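Local coordinates for protein transcriptional regulator (Streptococcus dysgalactiae, PDB 4YV9) that probably binds DNA through a helix-turn-helix domain and serves as the receptor for SHP pheromones in streptococcal quorum sensing, at residues Gly6-Arg11 and Asp60-Thr65. Sequence-based numbering, arbitrary orientation.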
ATOM      1  N   GLY B   6       7.141 -13.865 -21.541  1.00 53.25           N
ATOM      2  CA  GLY B   6       7.173 -13.145 -22.804  1.00 48.34           C
ATOM      3  C   GLY B   6       5.757 -12.877 -23.265  1.00 48.61           C
ATOM      4  O   GLY B   6       5.434 -11.826 -23.816  1.00 45.54           O
ATOM      5  N   LYS B   7       4.903 -13.858 -23.017  1.00 52.98           N
ATOM      6  CA  LYS B   7       3.482 -13.717 -23.275  1.00 59.72           C
ATOM      7  C   LYS B   7       2.871 -12.503 -22.579  1.00 56.51           C
ATOM      8  O   LYS B   7       2.083 -11.757 -23.160  1.00 54.87           O
ATOM      9  CB  LYS B   7       2.766 -14.968 -22.810  1.00 62.07           C
ATOM     10  CG  LYS B   7       1.273 -14.893 -22.945  1.00 82.58           C
ATOM     11  CD  LYS B   7       0.823 -14.771 -24.393  1.00 91.69           C
ATOM     12  CE  LYS B   7      -0.631 -15.275 -24.530  1.00 96.53           C
ATOM     13  NZ  LYS B   7      -1.624 -14.517 -23.697  1.00 90.22           N
ATOM     14  N   THR B   8       3.230 -12.322 -21.319  1.00 54.53           N
ATOM     15  CA  THR B   8       2.687 -11.223 -20.545  1.00 55.35           C
ATOM     16  C   THR B   8       3.257  -9.893 -21.035  1.00 46.63           C
ATOM     17  O   THR B   8       2.527  -8.917 -21.182  1.00 44.34           O
ATOM     18  CB  THR B   8       2.966 -11.411 -19.061  1.00 52.69           C
ATOM     19  OG1 THR B   8       2.397 -12.659 -18.636  1.00 58.10           O
ATOM     20  CG2 THR B   8       2.355 -10.269 -18.267  1.00 52.30           C
ATOM     21  N   LEU B   9       4.558  -9.852 -21.308  1.00 43.99           N
ATOM     22  CA  LEU B   9       5.147  -8.659 -21.918  1.00 39.84           C
ATOM     23  C   LEU B   9       4.424  -8.260 -23.208  1.00 42.71           C
ATOM     24  O   LEU B   9       4.063  -7.098 -23.409  1.00 37.51           O
ATOM     25  CB  LEU B   9       6.635  -8.871 -22.227  1.00 38.61           C
ATOM     26  CG  LEU B   9       7.237  -7.661 -22.954  1.00 38.52           C
ATOM     27  CD1 LEU B   9       7.173  -6.431 -22.051  1.00 40.84           C
ATOM     28  CD2 LEU B   9       8.665  -7.918 -23.413  1.00 43.00           C
ATOM     29  N   ARG B  10       4.226  -9.232 -24.085  1.00 41.34           N
ATOM     30  CA  ARG B  10       3.519  -9.002 -25.339  1.00 42.10           C
ATOM     31  C   ARG B  10       2.147  -8.388 -25.101  1.00 41.23           C
ATOM     32  O   ARG B  10       1.777  -7.421 -25.754  1.00 39.70           O
ATOM     33  CB  ARG B  10       3.372 -10.313 -26.112  1.00 43.61           C
ATOM     34  CG  ARG B  10       2.520 -10.226 -27.368  1.00 58.72           C
ATOM     35  CD  ARG B  10       2.428 -11.605 -28.031  1.00 63.79           C
ATOM     36  NE  ARG B  10       1.233 -11.755 -28.860  1.00 78.68           N
ATOM     37  CZ  ARG B  10       0.941 -12.845 -29.569  1.00 87.28           C
ATOM     38  NH1 ARG B  10       1.757 -13.892 -29.554  1.00 93.04           N
ATOM     39  NH2 ARG B  10      -0.172 -12.891 -30.292  1.00 88.17           N
ATOM     40  N   ARG B  11       1.392  -8.981 -24.179  1.00 44.41           N
ATOM     41  CA  ARG B  11       0.052  -8.510 -23.865  1.00 46.40           C
ATOM     42  C   ARG B  11       0.072  -7.080 -23.339  1.00 44.32           C
ATOM     43  O   ARG B  11      -0.726  -6.243 -23.744  1.00 45.36           O
ATOM     44  CB  ARG B  11      -0.608  -9.428 -22.836  1.00 52.06           C
ATOM     45  CG  ARG B  11      -2.018  -9.010 -22.444  1.00 58.99           C
ATOM     46  CD  ARG B  11      -2.690 -10.051 -21.555  1.00 73.02           C
ATOM     47  NE  ARG B  11      -2.001 -10.225 -20.280  1.00 75.54           N
ATOM     48  CZ  ARG B  11      -2.227  -9.483 -19.200  1.00 79.71           C
ATOM     49  NH1 ARG B  11      -3.126  -8.504 -19.236  1.00 79.98           N
ATOM     50  NH2 ARG B  11      -1.550  -9.717 -18.083  1.00 80.11           N
ATOM     51  N   ASP B  60       7.400  -5.284 -10.309  1.00 42.35           N
ATOM     52  CA  ASP B  60       6.449  -5.839  -9.329  1.00 46.13           C
ATOM     53  C   ASP B  60       5.015  -5.791  -9.861  1.00 43.31           C
ATOM     54  O   ASP B  60       4.211  -6.696  -9.618  1.00 45.80           O
ATOM     55  CB  ASP B  60       6.549  -5.114  -7.986  1.00 52.86           C
ATOM     56  CG  ASP B  60       6.513  -3.602  -8.122  1.00 54.67           C
ATOM     57  OD1 ASP B  60       7.262  -3.071  -8.959  1.00 55.68           O
ATOM     58  OD2 ASP B  60       5.753  -2.943  -7.373  1.00 56.87           O
ATOM     59  N   GLU B  61       4.709  -4.738 -10.603  1.00 45.12           N
ATOM     60  CA  GLU B  61       3.435  -4.603 -11.301  1.00 46.63           C
ATOM     61  C   GLU B  61       3.272  -5.677 -12.392  1.00 45.90           C
ATOM     62  O   GLU B  61       2.197  -6.253 -12.562  1.00 43.37           O
ATOM     63  CB  GLU B  61       3.338  -3.188 -11.910  1.00 48.80           C
ATOM     64  CG  GLU B  61       1.945  -2.611 -11.910  1.00 55.16           C
ATOM     65  CD  GLU B  61       1.882  -1.158 -12.350  1.00 39.98           C
ATOM     66  OE1 GLU B  61       2.849  -0.621 -12.941  1.00 41.71           O
ATOM     67  OE2 GLU B  61       0.843  -0.551 -12.104  1.00 43.43           O
ATOM     68  N   PHE B  62       4.353  -5.936 -13.132  1.00 39.47           N
ATOM     69  CA  PHE B  62       4.384  -6.954 -14.195  1.00 40.59           C
ATOM     70  C   PHE B  62       4.116  -8.352 -13.641  1.00 42.27           C
ATOM     71  O   PHE B  62       3.326  -9.124 -14.190  1.00 53.30           O
ATOM     72  CB  PHE B  62       5.753  -6.899 -14.929  1.00 46.71           C
ATOM     73  CG  PHE B  62       5.925  -7.944 -16.016  1.00 47.49           C
ATOM     74  CD1 PHE B  62       6.435  -9.201 -15.724  1.00 60.58           C
ATOM     75  CD2 PHE B  62       5.582  -7.663 -17.325  1.00 47.38           C
ATOM     76  CE1 PHE B  62       6.594 -10.166 -16.729  1.00 63.17           C
ATOM     77  CE2 PHE B  62       5.740  -8.618 -18.329  1.00 45.71           C
ATOM     78  CZ  PHE B  62       6.249  -9.860 -18.032  1.00 49.32           C
ATOM     79  N   VAL B  63       4.755  -8.670 -12.525  1.00 44.21           N
ATOM     80  CA  VAL B  63       4.594  -9.974 -11.894  1.00 45.56           C
ATOM     81  C   VAL B  63       3.146 -10.268 -11.466  1.00 59.21           C
ATOM     82  O   VAL B  63       2.668 -11.403 -11.590  1.00 56.73           O
ATOM     83  CB  VAL B  63       5.520 -10.101 -10.666  1.00 50.10           C
ATOM     84  CG1 VAL B  63       5.138 -11.310  -9.816  1.00 60.12           C
ATOM     85  CG2 VAL B  63       6.969 -10.195 -11.109  1.00 53.88           C
ATOM     86  N   SER B  64       2.432  -9.260 -10.975  1.00 61.44           N
ATOM     87  CA  SER B  64       1.081  -9.528 -10.478  1.00 69.97           C
ATOM     88  C   SER B  64       0.099  -9.739 -11.630  1.00 60.08           C
ATOM     89  O   SER B  64      -0.906 -10.408 -11.468  1.00 65.10           O
ATOM     90  CB  SER B  64       0.587  -8.405  -9.562  1.00 73.83           C
ATOM     91  OG  SER B  64      -0.092  -7.406 -10.304  1.00 70.69           O
ATOM     92  N   THR B  65       0.380  -9.185 -12.802  1.00 55.12           N
ATOM     93  CA  THR B  65      -0.529  -9.410 -13.921  1.00 62.09           C
ATOM     94  C   THR B  65      -0.164 -10.699 -14.671  1.00 64.26           C
ATOM     95  O   THR B  65      -1.003 -11.283 -15.367  1.00 62.90           O
ATOM     96  CB  THR B  65      -0.559  -8.204 -14.892  1.00 60.80           C
ATOM     97  OG1 THR B  65      -1.684  -8.326 -15.774  1.00 71.73           O
ATOM     98  CG2 THR B  65       0.711  -8.123 -15.699  1.00 49.05           C
TER
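F62 meets T8 and L9 where helix 6-15 crosses helix 59-66 in the helix-turn-helix region, an example of one aromatic ring bridging two steeply inclined helices. The axes of the two short helical segments approach to 10.2 Å, with their N-to-C directions 106° apart. F62 holds its ring out toward helix 6-15, its first torsion (chi1 178°) setting CG opposite the backbone N. There T8 CG2 lies over one face, a CH-pi contact 4.2 Å from the ring centroid, while the backbone of L9 meets the ring edge, L9 N being 3.4 Å from F62 CE2. The same T8 methyl also touches T65 CG2 at 3.7 Å, so this one methyl packs against both F62 and T65; the T8 hydroxyl is hydrogen-bonded to H66.

One turn further along, the contact thins into a polar margin. The R11 chain bends at chi3 (63°) and brings its guanidinium edge-on to T65, where R11 NH2 donates a nearly straight bond to T65 OG1 (2.7 Å), the acceptor lying in the guanidinium plane. Q139 of the second subunit bonds both R11 NH1 and T65 OG1, linking this partly exposed edge of the contact to that subunit.

On the inner side L9 continues onto F36 of helix 30-37 and, with F62, onto L52 of helix 45-54, so the junction of helices 6-15 and 59-66 packs onto helices 30-37 and 45-54 within the helix-turn-helix domain.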